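Local coordinates for secreted effector protein SifA (Salmonella typhimurium, PDB 3CXB) that is required for endosomal tubulation and formation of Salmonella-induced filaments in epithelial cells, and interacts with host PLEKHM2 (SKIP), at residues 153-158 with 183-188; 179-184 with 259-264; 195-200 with 253-258; 203-208 with 294-299. All coordinates share one frame; numbering follows the deposited sequence.

Interaction 1: 153-158 with 183-188; sequences SEIVDY and GYLYTE
I155 lies over one face of the Y186 ring, with CG1 nearer the rim than the centre; the model places the two too tightly for its exact spacing to be trusted. With chi1 at -76°, CG1 lies beside the backbone N and CG2 anti to that nitrogen, which brings CG2 to 3.9 Å from L185 CB. L185 CD2 in turn meets V156 CG1 at 3.8 Å, the leucine lying across the valine. At the phenol end, the CG methylene of E154 passes crosswise, 4.1 Å from Y186 OH. The loop belongs to the hairpin of strands 145-153 and 158-167, where D157 and Y158 both face S153 in a G1 beta bulge; S153 O accepts both V156 N and Y158 N. No hydrogen bond links the two segments, and the patch of I155, V156, L185 and Y186 is largely apolar, held by shape and burial; the polar tie beside it is the hydrogen bond of S153 OG with E182 OE2.

Interaction 2: 179-184 with 259-264; sequences DNIEGY and EKMVKE
M261 lays its CG methylene over one face of the Y184 ring, 3.7 Å from the centroid and 23° off the ring normal, a CH-pi contact displaced toward the rim. The two side chains lie alongside each other, head to tail. SD follows obliquely at 4.9 Å from the same centroid, which makes this a Met-aromatic contact as well. A bend at chi3 (102°) turns the terminal methyl back to the helix 180-187 backbone, where CE packs beside Y184 CB and reaches I181 CG2 at 3.8 Å. I181 sends its other branch on to V262: I181 CD1 lies 4.1 Å from V262 CB, the two side chains running together in the same direction. At the far end of the tyrosine, OH comes against the CB and CG of E264, whose side chain lies across it. The E264 carboxylate is held within its own helix, OE2 forming a salt bridge with K260 NZ at 2.9 Å. No hydrogen bond spans the helices, whose short segments run roughly antiparallel, at 144° with axes 9.7 Å apart. Y184 and I181 also touch V265 on helix 258-267; from the same helix, V262 packs on V291, I294 and S295 of helix 283-303, while E182 OE2 hydrogen-bonds S153 OG at the end of strand 145-153.

Interaction 3: 195-200 with 253-258; sequences DGWKAQ and HTHIPI
W197 opens the WxxxE motif that names this family of bacterial effectors, and its indole packs against H255 in the loop leading to helix 258-267. The six-membered ring and the imidazole are nearly parallel, planes 24° apart, yet slid so far that they barely overlap, with centroids 4.8 Å apart. H255 holds CG anti to its own N (chi1 171°), which swings the imidazole out toward the start of helix 197-220. There CG of Q200 lies over one face, toward its rim, 3.9 Å from the imidazole centroid. Beyond CG the glutamine bends at chi2 (60°), turning its amide away from the histidine so that NE2 hydrogen-bonds T204 OG1. E201, the glutamate of the motif, reaches I258 N through a weak hydrogen bond, just after P257 at the N-cap of helix 258-267. The rim of the indole meets the chain leading into that helix: I256 O and P257 CA lie near the indole plane at its edge, and I258 CG1 completes the border 3.6 Å from W197 CH2.

Interaction 4: 203-208 with 294-299; sequences ATYLAA and ISDQVF
Helices 203-208 and 294-299 meet at 128° between their directions, their axes 12.1 Å apart, a separation bridged by large side chains. Both lie in the all-helical C-terminal domain, which resembles the SopE-type exchange factors. Y205, with its ring carried across the gap, has F299 CD2 over one face; the ring centroids are 4.5 Å apart and the planes 32° apart, an oblique pairing. F299 extends toward it because CG stands anti to the backbone N (chi1 178°), and the two side chains overlap from opposing ends. The far end of the phenyl group, F299 CZ, reaches L206 CG at 3.5 Å, with the leucine set athwart it. The buried phenol is satisfied at its other end by D296, while S295 CB sits at the ring edge in its plane. D296 OD2 also pairs with K209 NZ, a charge that would probably stabilise the carboxylate. Y205 OH donates to D296 OD2 at 2.6 Å, onto the anti lone pair.

How the interactions relate
The four contacts form a connected set round helix 258-267. Interactions 1 and 2 share G183 and Y184 on helix 180-187 and lie about 11 Å apart between centres; the S153 OG to E182 OE2 hydrogen bond, 2.6 Å, ties them. M261 joins interaction 2 to interaction 3, its SD 3.7 Å from W197 CH2, and also packs on L185 of interaction 1. I258 then carries interaction 3 into interaction 4, its CD1 3.9 Å from F299 CA, while V262 touches S295 and I294. Interactions 1 and 4 do not touch, their nearest atoms about 6 Å apart. The set thus runs from the hairpin turn 153-158 into the helical domain.

Interaction 1: 153-158 with 183-188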
loop_
_atom_site.group_PDB
_atom_site.type_symbol
_atom_site.label_atom_id
_atom_site.label_comp_id
_atom_site.label_asym_id
_atom_site.label_seq_id
_atom_site.Cartn_x
_atom_site.Cartn_y
_atom_site.Cartn_z
ATOM N N SER A 153 -11.603 -4.472 -0.369
ATOM C CA SER A 153 -11.603 -5.720 -1.126
ATOM C C SER A 153 -11.330 -6.851 -0.144
ATOM O O SER A 153 -10.208 -6.993 0.337
ATOM C CB SER A 153 -10.511 -5.687 -2.184
ATOM O OG SER A 153 -10.437 -6.916 -2.874
ATOM N N GLU A 154 -12.343 -7.662 0.149
ATOM C CA GLU A 154 -12.173 -8.741 1.119
ATOM C C GLU A 154 -11.300 -9.891 0.654
ATOM O O GLU A 154 -10.925 -10.743 1.450
ATOM C CB GLU A 154 -13.526 -9.281 1.579
ATOM C CG GLU A 154 -14.115 -10.382 0.718
ATOM C CD GLU A 154 -15.359 -10.986 1.349
ATOM O OE1 GLU A 154 -16.417 -10.309 1.351
ATOM O OE2 GLU A 154 -15.272 -12.131 1.853
ATOM N N ILE A 155 -10.981 -9.925 -0.632
ATOM C CA ILE A 155 -10.113 -10.978 -1.146
ATOM C C ILE A 155 -8.710 -10.758 -0.605
ATOM O O ILE A 155 -7.958 -11.702 -0.420
ATOM C CB ILE A 155 -10.081 -10.988 -2.693
ATOM C CG1 ILE A 155 -11.376 -11.605 -3.204
ATOM C CG2 ILE A 155 -8.902 -11.800 -3.212
ATOM C CD1 ILE A 155 -11.673 -12.965 -2.573
ATOM N N VAL A 156 -8.368 -9.500 -0.362
ATOM C CA VAL A 156 -7.074 -9.130 0.191
ATOM C C VAL A 156 -7.267 -8.610 1.624
ATOM O O VAL A 156 -6.292 -8.396 2.354
ATOM C CB VAL A 156 -6.432 -8.023 -0.631
ATOM C CG1 VAL A 156 -5.944 -8.561 -1.940
ATOM C CG2 VAL A 156 -7.443 -6.920 -0.860
ATOM N N ASP A 157 -8.533 -8.440 2.015
ATOM C CA ASP A 157 -8.921 -7.908 3.324
ATOM C C ASP A 157 -8.174 -6.598 3.548
ATOM O O ASP A 157 -7.454 -6.411 4.526
ATOM C CB ASP A 157 -8.608 -8.893 4.428
ATOM C CG ASP A 157 -9.065 -8.404 5.768
ATOM O OD1 ASP A 157 -9.822 -7.410 5.821
ATOM O OD2 ASP A 157 -8.673 -9.014 6.776
ATOM N N TYR A 158 -8.371 -5.683 2.612
ATOM C CA TYR A 158 -7.711 -4.401 2.653
ATOM C C TYR A 158 -8.286 -3.590 1.511
ATOM O O TYR A 158 -8.780 -4.161 0.538
ATOM C CB TYR A 158 -6.228 -4.596 2.384
ATOM C CG TYR A 158 -5.362 -3.477 2.894
ATOM C CD1 TYR A 158 -4.984 -3.426 4.237
ATOM C CD2 TYR A 158 -4.880 -2.495 2.034
ATOM C CE1 TYR A 158 -4.139 -2.432 4.713
ATOM C CE2 TYR A 158 -4.030 -1.493 2.495
ATOM C CZ TYR A 158 -3.659 -1.467 3.842
ATOM O OH TYR A 158 -2.792 -0.498 4.319
ATOM N N GLY A 183 -10.893 -8.703 -10.069
ATOM C CA GLY A 183 -11.378 -9.892 -10.744
ATOM C C GLY A 183 -10.273 -10.910 -10.967
ATOM O O GLY A 183 -10.450 -12.087 -10.676
ATOM N N TYR A 184 -9.131 -10.462 -11.477
ATOM C CA TYR A 184 -8.005 -11.358 -11.724
ATOM C C TYR A 184 -7.699 -12.194 -10.496
ATOM O O TYR A 184 -7.119 -13.264 -10.601
ATOM C CB TYR A 184 -6.763 -10.557 -12.104
ATOM C CG TYR A 184 -6.828 -9.936 -13.480
ATOM C CD1 TYR A 184 -6.613 -10.704 -14.624
ATOM C CD2 TYR A 184 -7.112 -8.584 -13.645
ATOM C CE1 TYR A 184 -6.675 -10.136 -15.905
ATOM C CE2 TYR A 184 -7.179 -8.006 -14.918
ATOM C CZ TYR A 184 -6.959 -8.782 -16.043
ATOM O OH TYR A 184 -7.012 -8.176 -17.286
ATOM N N LEU A 185 -8.086 -11.699 -9.328
ATOM C CA LEU A 185 -7.840 -12.418 -8.085
ATOM C C LEU A 185 -8.991 -13.362 -7.773
ATOM O O LEU A 185 -8.806 -14.404 -7.139
ATOM C CB LEU A 185 -7.662 -11.440 -6.921
ATOM C CG LEU A 185 -6.410 -10.562 -6.865
ATOM C CD1 LEU A 185 -6.434 -9.570 -7.998
ATOM C CD2 LEU A 185 -6.370 -9.827 -5.545
ATOM N N TYR A 186 -10.187 -12.982 -8.203
ATOM C CA TYR A 186 -11.362 -13.808 -7.980
ATOM C C TYR A 186 -11.354 -14.973 -8.960
ATOM O O TYR A 186 -11.819 -16.072 -8.645
ATOM C CB TYR A 186 -12.630 -12.975 -8.142
ATOM C CG TYR A 186 -13.185 -12.489 -6.826
ATOM C CD1 TYR A 186 -13.644 -13.392 -5.874
ATOM C CD2 TYR A 186 -13.274 -11.128 -6.538
ATOM C CE1 TYR A 186 -14.183 -12.958 -4.668
ATOM C CE2 TYR A 186 -13.810 -10.681 -5.331
ATOM C CZ TYR A 186 -14.263 -11.604 -4.401
ATOM O OH TYR A 186 -14.791 -11.182 -3.203
ATOM N N THR A 187 -10.807 -14.730 -10.145
ATOM C CA THR A 187 -10.721 -15.760 -11.166
ATOM C C THR A 187 -9.641 -16.751 -10.744
ATOM O O THR A 187 -9.714 -17.937 -11.061
ATOM C CB THR A 187 -10.373 -15.149 -12.540
ATOM O OG1 THR A 187 -10.399 -16.171 -13.542
ATOM C CG2 THR A 187 -9.001 -14.509 -12.509
ATOM N N GLU A 188 -8.649 -16.256 -10.012
ATOM C CA GLU A 188 -7.553 -17.084 -9.514
ATOM C C GLU A 188 -7.975 -17.684 -8.178
ATOM O O GLU A 188 -7.317 -18.580 -7.646
ATOM C CB GLU A 188 -6.298 -16.233 -9.323
ATOM C CG GLU A 188 -5.569 -15.881 -10.605
ATOM C CD GLU A 188 -4.531 -16.916 -10.975
ATOM O OE1 GLU A 188 -3.913 -16.780 -12.057
ATOM O OE2 GLU A 188 -4.332 -17.863 -10.178
#

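Interaction 2: 179-184 with 259-264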
loop_
_atom_site.group_PDB
_atom_site.type_symbol
_atom_site.label_atom_id
_atom_site.label_comp_id
_atom_site.label_asym_id
_atom_site.label_seq_id
_atom_site.Cartn_x
_atom_site.Cartn_y
_atom_site.Cartn_z
ATOM N N ASP A 179 -11.782 -1.637 -11.235
ATOM C CA ASP A 179 -12.301 -2.729 -10.423
ATOM C C ASP A 179 -12.151 -4.084 -11.097
ATOM O O ASP A 179 -12.384 -5.118 -10.482
ATOM C CB ASP A 179 -13.764 -2.468 -10.066
ATOM C CG ASP A 179 -14.593 -2.065 -11.267
ATOM O OD1 ASP A 179 -15.769 -1.688 -11.072
ATOM O OD2 ASP A 179 -14.067 -2.127 -12.403
ATOM N N ASN A 180 -11.744 -4.080 -12.358
ATOM C CA ASN A 180 -11.557 -5.322 -13.089
ATOM C C ASN A 180 -10.361 -6.088 -12.537
ATOM O O ASN A 180 -10.288 -7.312 -12.668
ATOM C CB ASN A 180 -11.342 -5.029 -14.572
ATOM C CG ASN A 180 -12.528 -4.323 -15.201
ATOM O OD1 ASN A 180 -13.625 -4.878 -15.269
ATOM N ND2 ASN A 180 -12.317 -3.091 -15.657
ATOM N N ILE A 181 -9.428 -5.359 -11.921
ATOM C CA ILE A 181 -8.224 -5.950 -11.341
ATOM C C ILE A 181 -8.557 -6.920 -10.217
ATOM O O ILE A 181 -7.958 -7.987 -10.119
ATOM C CB ILE A 181 -7.276 -4.869 -10.782
ATOM C CG1 ILE A 181 -6.780 -3.968 -11.917
ATOM C CG2 ILE A 181 -6.074 -5.523 -10.098
ATOM C CD1 ILE A 181 -5.844 -2.851 -11.456
ATOM N N GLU A 182 -9.501 -6.547 -9.362
ATOM C CA GLU A 182 -9.897 -7.427 -8.269
ATOM C C GLU A 182 -10.375 -8.762 -8.844
ATOM O O GLU A 182 -10.283 -9.808 -8.191
ATOM C CB GLU A 182 -11.017 -6.795 -7.444
ATOM C CG GLU A 182 -11.529 -7.721 -6.359
ATOM C CD GLU A 182 -12.626 -7.111 -5.525
ATOM O OE1 GLU A 182 -13.543 -6.490 -6.105
ATOM O OE2 GLU A 182 -12.580 -7.269 -4.289
ATOM N N GLY A 183 -10.893 -8.703 -10.069
ATOM C CA GLY A 183 -11.378 -9.892 -10.744
ATOM C C GLY A 183 -10.273 -10.910 -10.967
ATOM O O GLY A 183 -10.450 -12.087 -10.676
ATOM N N TYR A 184 -9.131 -10.462 -11.477
ATOM C CA TYR A 184 -8.005 -11.358 -11.724
ATOM C C TYR A 184 -7.699 -12.194 -10.496
ATOM O O TYR A 184 -7.119 -13.264 -10.601
ATOM C CB TYR A 184 -6.763 -10.557 -12.104
ATOM C CG TYR A 184 -6.828 -9.936 -13.480
ATOM C CD1 TYR A 184 -6.613 -10.704 -14.624
ATOM C CD2 TYR A 184 -7.112 -8.584 -13.645
ATOM C CE1 TYR A 184 -6.675 -10.136 -15.905
ATOM C CE2 TYR A 184 -7.179 -8.006 -14.918
ATOM C CZ TYR A 184 -6.959 -8.782 -16.043
ATOM O OH TYR A 184 -7.012 -8.176 -17.286
ATOM N N GLU A 259 1.564 -6.146 -13.054
ATOM C CA GLU A 259 1.787 -5.114 -14.056
ATOM C C GLU A 259 0.966 -5.385 -15.301
ATOM O O GLU A 259 0.189 -4.539 -15.740
ATOM C CB GLU A 259 3.260 -5.032 -14.434
ATOM C CG GLU A 259 4.151 -4.588 -13.295
ATOM C CD GLU A 259 5.581 -4.356 -13.737
ATOM O OE1 GLU A 259 6.425 -4.032 -12.867
ATOM O OE2 GLU A 259 5.852 -4.497 -14.955
ATOM N N LYS A 260 1.143 -6.573 -15.869
ATOM C CA LYS A 260 0.414 -6.952 -17.073
ATOM C C LYS A 260 -1.071 -6.910 -16.718
ATOM O O LYS A 260 -1.923 -6.532 -17.526
ATOM C CB LYS A 260 0.841 -8.359 -17.508
ATOM C CG LYS A 260 0.504 -8.728 -18.951
ATOM C CD LYS A 260 -0.970 -9.044 -19.131
ATOM C CE LYS A 260 -1.256 -9.540 -20.535
ATOM N NZ LYS A 260 -2.685 -9.905 -20.689
ATOM N N MET A 261 -1.355 -7.281 -15.480
ATOM C CA MET A 261 -2.706 -7.294 -14.967
ATOM C C MET A 261 -3.343 -5.916 -15.081
ATOM O O MET A 261 -4.471 -5.781 -15.555
ATOM C CB MET A 261 -2.674 -7.727 -13.507
ATOM C CG MET A 261 -3.592 -8.865 -13.179
ATOM S SD MET A 261 -3.157 -9.628 -11.616
ATOM C CE MET A 261 -4.434 -8.903 -10.538
ATOM N N VAL A 262 -2.614 -4.892 -14.639
ATOM C CA VAL A 262 -3.111 -3.519 -14.674
ATOM C C VAL A 262 -3.023 -2.880 -16.053
ATOM O O VAL A 262 -3.905 -2.112 -16.442
ATOM C CB VAL A 262 -2.358 -2.623 -13.658
ATOM C CG1 VAL A 262 -0.862 -2.708 -13.888
ATOM C CG2 VAL A 262 -2.821 -1.181 -13.797
ATOM N N LYS A 263 -1.957 -3.186 -16.786
ATOM C CA LYS A 263 -1.786 -2.643 -18.130
ATOM C C LYS A 263 -3.041 -2.977 -18.939
ATOM O O LYS A 263 -3.475 -2.196 -19.791
ATOM C CB LYS A 263 -0.550 -3.262 -18.791
ATOM C CG LYS A 263 0.746 -2.990 -18.052
ATOM C CD LYS A 263 1.912 -3.751 -18.656
ATOM C CE LYS A 263 3.227 -3.431 -17.946
ATOM N NZ LYS A 263 4.408 -4.105 -18.578
ATOM N N GLU A 264 -3.620 -4.139 -18.642
ATOM C CA GLU A 264 -4.827 -4.633 -19.298
ATOM C C GLU A 264 -6.043 -3.787 -18.983
ATOM O O GLU A 264 -6.584 -3.111 -19.852
ATOM C CB GLU A 264 -5.108 -6.067 -18.851
ATOM C CG GLU A 264 -4.210 -7.109 -19.477
ATOM C CD GLU A 264 -4.745 -7.602 -20.803
ATOM O OE1 GLU A 264 -5.903 -8.073 -20.833
ATOM O OE2 GLU A 264 -4.010 -7.521 -21.809
#

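Interaction 3: 195-200 with 253-258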
loop_
_atom_site.group_PDB
_atom_site.type_symbol
_atom_site.label_atom_id
_atom_site.label_comp_id
_atom_site.label_asym_id
_atom_site.label_seq_id
_atom_site.Cartn_x
_atom_site.Cartn_y
_atom_site.Cartn_z
ATOM N N ASP A 195 -3.480 -18.854 -3.854
ATOM C CA ASP A 195 -2.519 -19.016 -2.767
ATOM C C ASP A 195 -1.122 -19.305 -3.294
ATOM O O ASP A 195 -0.124 -19.006 -2.641
ATOM C CB ASP A 195 -2.961 -20.147 -1.833
ATOM C CG ASP A 195 -4.300 -19.867 -1.167
ATOM O OD1 ASP A 195 -4.407 -18.839 -0.460
ATOM O OD2 ASP A 195 -5.243 -20.672 -1.350
ATOM N N GLY A 196 -1.056 -19.885 -4.487
ATOM C CA GLY A 196 0.226 -20.205 -5.077
ATOM C C GLY A 196 0.839 -19.034 -5.816
ATOM O O GLY A 196 2.026 -18.751 -5.663
ATOM N N TRP A 197 0.031 -18.349 -6.619
ATOM C CA TRP A 197 0.505 -17.202 -7.386
ATOM C C TRP A 197 1.145 -16.133 -6.484
ATOM O O TRP A 197 2.043 -15.402 -6.909
ATOM C CB TRP A 197 -0.662 -16.602 -8.194
ATOM C CG TRP A 197 -1.025 -15.229 -7.776
ATOM C CD1 TRP A 197 -1.504 -14.841 -6.554
ATOM C CD2 TRP A 197 -0.868 -14.035 -8.541
ATOM N NE1 TRP A 197 -1.644 -13.474 -6.509
ATOM C CE2 TRP A 197 -1.262 -12.954 -7.716
ATOM C CE3 TRP A 197 -0.429 -13.771 -9.842
ATOM C CZ2 TRP A 197 -1.229 -11.629 -8.150
ATOM C CZ3 TRP A 197 -0.397 -12.450 -10.276
ATOM C CH2 TRP A 197 -0.796 -11.394 -9.428
ATOM N N LYS A 198 0.674 -16.052 -5.242
ATOM C CA LYS A 198 1.186 -15.083 -4.281
ATOM C C LYS A 198 2.658 -15.306 -3.992
ATOM O O LYS A 198 3.404 -14.359 -3.764
ATOM C CB LYS A 198 0.408 -15.166 -2.969
ATOM C CG LYS A 198 -1.030 -14.713 -3.070
ATOM C CD LYS A 198 -1.645 -14.685 -1.693
ATOM C CE LYS A 198 -3.113 -14.352 -1.740
ATOM N NZ LYS A 198 -3.712 -14.415 -0.369
ATOM N N ALA A 199 3.072 -16.565 -3.990
ATOM C CA ALA A 199 4.459 -16.894 -3.722
ATOM C C ALA A 199 5.315 -16.491 -4.914
ATOM O O ALA A 199 6.478 -16.113 -4.762
ATOM C CB ALA A 199 4.591 -18.384 -3.449
ATOM N N GLN A 200 4.721 -16.556 -6.097
ATOM C CA GLN A 200 5.423 -16.209 -7.322
ATOM C C GLN A 200 5.580 -14.701 -7.428
ATOM O O GLN A 200 6.696 -14.179 -7.417
ATOM C CB GLN A 200 4.645 -16.732 -8.536
ATOM C CG GLN A 200 5.331 -16.484 -9.876
ATOM C CD GLN A 200 6.704 -17.146 -9.975
ATOM O OE1 GLN A 200 6.835 -18.361 -9.823
ATOM N NE2 GLN A 200 7.733 -16.343 -10.231
ATOM N N HIS A 253 5.101 -19.071 -17.452
ATOM C CA HIS A 253 4.318 -18.192 -18.317
ATOM C C HIS A 253 2.816 -18.121 -18.058
ATOM O O HIS A 253 2.215 -17.056 -18.208
ATOM C CB HIS A 253 4.592 -18.528 -19.791
ATOM C CG HIS A 253 5.994 -18.223 -20.230
ATOM N ND1 HIS A 253 7.097 -18.874 -19.715
ATOM C CD2 HIS A 253 6.474 -17.329 -21.129
ATOM C CE1 HIS A 253 8.193 -18.395 -20.277
ATOM N NE2 HIS A 253 7.843 -17.457 -21.139
ATOM N N THR A 254 2.199 -19.233 -17.671
ATOM C CA THR A 254 0.769 -19.212 -17.389
ATOM C C THR A 254 0.568 -18.563 -16.022
ATOM O O THR A 254 0.067 -19.188 -15.084
ATOM C CB THR A 254 0.170 -20.631 -17.374
ATOM O OG1 THR A 254 0.467 -21.284 -18.613
ATOM C CG2 THR A 254 -1.342 -20.571 -17.209
ATOM N N HIS A 255 0.989 -17.302 -15.928
ATOM C CA HIS A 255 0.884 -16.495 -14.709
ATOM C C HIS A 255 0.929 -15.023 -15.104
ATOM O O HIS A 255 1.986 -14.509 -15.469
ATOM C CB HIS A 255 2.044 -16.808 -13.754
ATOM C CG HIS A 255 2.133 -15.883 -12.576
ATOM N ND1 HIS A 255 2.522 -14.566 -12.691
ATOM C CD2 HIS A 255 1.900 -16.091 -11.259
ATOM C CE1 HIS A 255 2.528 -14.002 -11.496
ATOM N NE2 HIS A 255 2.155 -14.907 -10.609
ATOM N N ILE A 256 -0.222 -14.356 -15.035
ATOM C CA ILE A 256 -0.317 -12.944 -15.397
ATOM C C ILE A 256 0.021 -12.042 -14.205
ATOM O O ILE A 256 -0.782 -11.896 -13.287
ATOM C CB ILE A 256 -1.745 -12.598 -15.900
ATOM C CG1 ILE A 256 -2.136 -13.539 -17.052
ATOM C CG2 ILE A 256 -1.810 -11.131 -16.342
ATOM C CD1 ILE A 256 -3.551 -13.324 -17.589
ATOM N N PRO A 257 1.214 -11.422 -14.211
ATOM C CA PRO A 257 1.627 -10.543 -13.117
ATOM C C PRO A 257 0.751 -9.303 -12.949
ATOM O O PRO A 257 -0.056 -8.975 -13.824
ATOM C CB PRO A 257 3.071 -10.204 -13.481
ATOM C CG PRO A 257 3.058 -10.246 -14.950
ATOM C CD PRO A 257 2.262 -11.483 -15.240
ATOM N N ILE A 258 0.909 -8.630 -11.808
ATOM C CA ILE A 258 0.147 -7.424 -11.509
ATOM C C ILE A 258 0.346 -6.323 -12.556
ATOM O O ILE A 258 -0.608 -5.640 -12.918
ATOM C CB ILE A 258 0.496 -6.870 -10.109
ATOM C CG1 ILE A 258 0.143 -7.907 -9.046
ATOM C CG2 ILE A 258 -0.258 -5.581 -9.855
ATOM C CD1 ILE A 258 0.323 -7.429 -7.641
#

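Interaction 4: 203-208 with 294-299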
loop_
_atom_site.group_PDB
_atom_site.type_symbol
_atom_site.label_atom_id
_atom_site.label_comp_id
_atom_site.label_asym_id
_atom_site.label_seq_id
_atom_site.Cartn_x
_atom_site.Cartn_y
_atom_site.Cartn_z
ATOM N N ALA A 203 7.958 -12.937 -5.076
ATOM C CA ALA A 203 9.387 -12.985 -5.361
ATOM C C ALA A 203 9.718 -12.186 -6.610
ATOM O O ALA A 203 10.592 -11.324 -6.587
ATOM C CB ALA A 203 9.853 -14.426 -5.524
ATOM N N THR A 204 9.004 -12.460 -7.694
ATOM C CA THR A 204 9.227 -11.781 -8.967
ATOM C C THR A 204 9.227 -10.268 -8.842
ATOM O O THR A 204 10.203 -9.596 -9.184
ATOM C CB THR A 204 8.141 -12.159 -9.993
ATOM O OG1 THR A 204 8.236 -13.556 -10.285
ATOM C CG2 THR A 204 8.313 -11.359 -11.291
ATOM N N TYR A 205 8.108 -9.746 -8.360
ATOM C CA TYR A 205 7.908 -8.312 -8.190
ATOM C C TYR A 205 8.995 -7.681 -7.324
ATOM O O TYR A 205 9.687 -6.759 -7.747
ATOM C CB TYR A 205 6.521 -8.071 -7.575
ATOM C CG TYR A 205 5.978 -6.669 -7.750
ATOM C CD1 TYR A 205 6.410 -5.618 -6.934
ATOM C CD2 TYR A 205 5.022 -6.390 -8.736
ATOM C CE1 TYR A 205 5.900 -4.330 -7.096
ATOM C CE2 TYR A 205 4.508 -5.110 -8.903
ATOM C CZ TYR A 205 4.948 -4.089 -8.079
ATOM O OH TYR A 205 4.409 -2.834 -8.211
ATOM N N LEU A 206 9.160 -8.198 -6.118
ATOM C CA LEU A 206 10.142 -7.645 -5.217
ATOM C C LEU A 206 11.581 -7.707 -5.719
ATOM O O LEU A 206 12.325 -6.736 -5.567
ATOM C CB LEU A 206 10.012 -8.312 -3.845
ATOM C CG LEU A 206 8.756 -7.876 -3.071
ATOM C CD1 LEU A 206 8.541 -8.715 -1.824
ATOM C CD2 LEU A 206 8.910 -6.414 -2.689
ATOM N N ALA A 207 11.986 -8.828 -6.316
ATOM C CA ALA A 207 13.363 -8.936 -6.807
ATOM C C ALA A 207 13.576 -7.920 -7.928
ATOM O O ALA A 207 14.654 -7.318 -8.033
ATOM C CB ALA A 207 13.671 -10.361 -7.292
ATOM N N ALA A 208 12.548 -7.709 -8.750
ATOM C CA ALA A 208 12.642 -6.726 -9.829
ATOM C C ALA A 208 12.819 -5.314 -9.246
ATOM O O ALA A 208 13.569 -4.492 -9.793
ATOM C CB ALA A 208 11.405 -6.774 -10.683
ATOM N N ILE A 294 -0.036 2.141 -9.445
ATOM C CA ILE A 294 -1.165 1.251 -9.155
ATOM C C ILE A 294 -0.702 -0.155 -8.748
ATOM O O ILE A 294 -1.218 -0.762 -7.795
ATOM C CB ILE A 294 -2.120 1.126 -10.367
ATOM C CG1 ILE A 294 -2.534 2.522 -10.851
ATOM C CG2 ILE A 294 -3.367 0.338 -9.958
ATOM C CD1 ILE A 294 -3.341 2.520 -12.150
ATOM N N SER A 295 0.284 -0.670 -9.465
ATOM C CA SER A 295 0.785 -1.985 -9.151
ATOM C C SER A 295 1.326 -2.003 -7.730
ATOM O O SER A 295 0.913 -2.839 -6.932
ATOM C CB SER A 295 1.858 -2.390 -10.158
ATOM O OG SER A 295 1.299 -2.476 -11.462
ATOM N N ASP A 296 2.226 -1.080 -7.403
ATOM C CA ASP A 296 2.781 -1.021 -6.051
ATOM C C ASP A 296 1.683 -1.119 -4.994
ATOM O O ASP A 296 1.735 -1.966 -4.096
ATOM C CB ASP A 296 3.560 0.287 -5.836
ATOM C CG ASP A 296 4.991 0.222 -6.363
ATOM O OD1 ASP A 296 5.773 1.173 -6.138
ATOM O OD2 ASP A 296 5.337 -0.785 -7.007
ATOM N N GLN A 297 0.685 -0.253 -5.105
ATOM C CA GLN A 297 -0.405 -0.245 -4.138
ATOM C C GLN A 297 -1.207 -1.546 -4.122
ATOM O O GLN A 297 -1.607 -2.031 -3.054
ATOM C CB GLN A 297 -1.324 0.947 -4.404
ATOM C CG GLN A 297 -0.732 2.296 -4.004
ATOM C CD GLN A 297 -1.629 3.482 -4.371
ATOM O OE1 GLN A 297 -2.815 3.519 -4.027
ATOM N NE2 GLN A 297 -1.057 4.459 -5.063
ATOM N N VAL A 298 -1.453 -2.105 -5.304
ATOM C CA VAL A 298 -2.188 -3.360 -5.392
ATOM C C VAL A 298 -1.360 -4.392 -4.645
ATOM O O VAL A 298 -1.858 -5.134 -3.784
ATOM C CB VAL A 298 -2.344 -3.846 -6.854
ATOM C CG1 VAL A 298 -2.879 -5.251 -6.839
ATOM C CG2 VAL A 298 -3.306 -2.941 -7.634
ATOM N N PHE A 299 -0.080 -4.412 -4.986
ATOM C CA PHE A 299 0.859 -5.324 -4.383
ATOM C C PHE A 299 0.863 -5.126 -2.873
ATOM O O PHE A 299 0.781 -6.100 -2.110
ATOM C CB PHE A 299 2.254 -5.082 -4.963
ATOM C CG PHE A 299 3.316 -5.948 -4.357
ATOM C CD1 PHE A 299 3.714 -5.765 -3.035
ATOM C CD2 PHE A 299 3.905 -6.968 -5.102
ATOM C CE1 PHE A 299 4.681 -6.582 -2.461
ATOM C CE2 PHE A 299 4.877 -7.797 -4.545
ATOM C CZ PHE A 299 5.267 -7.607 -3.219
#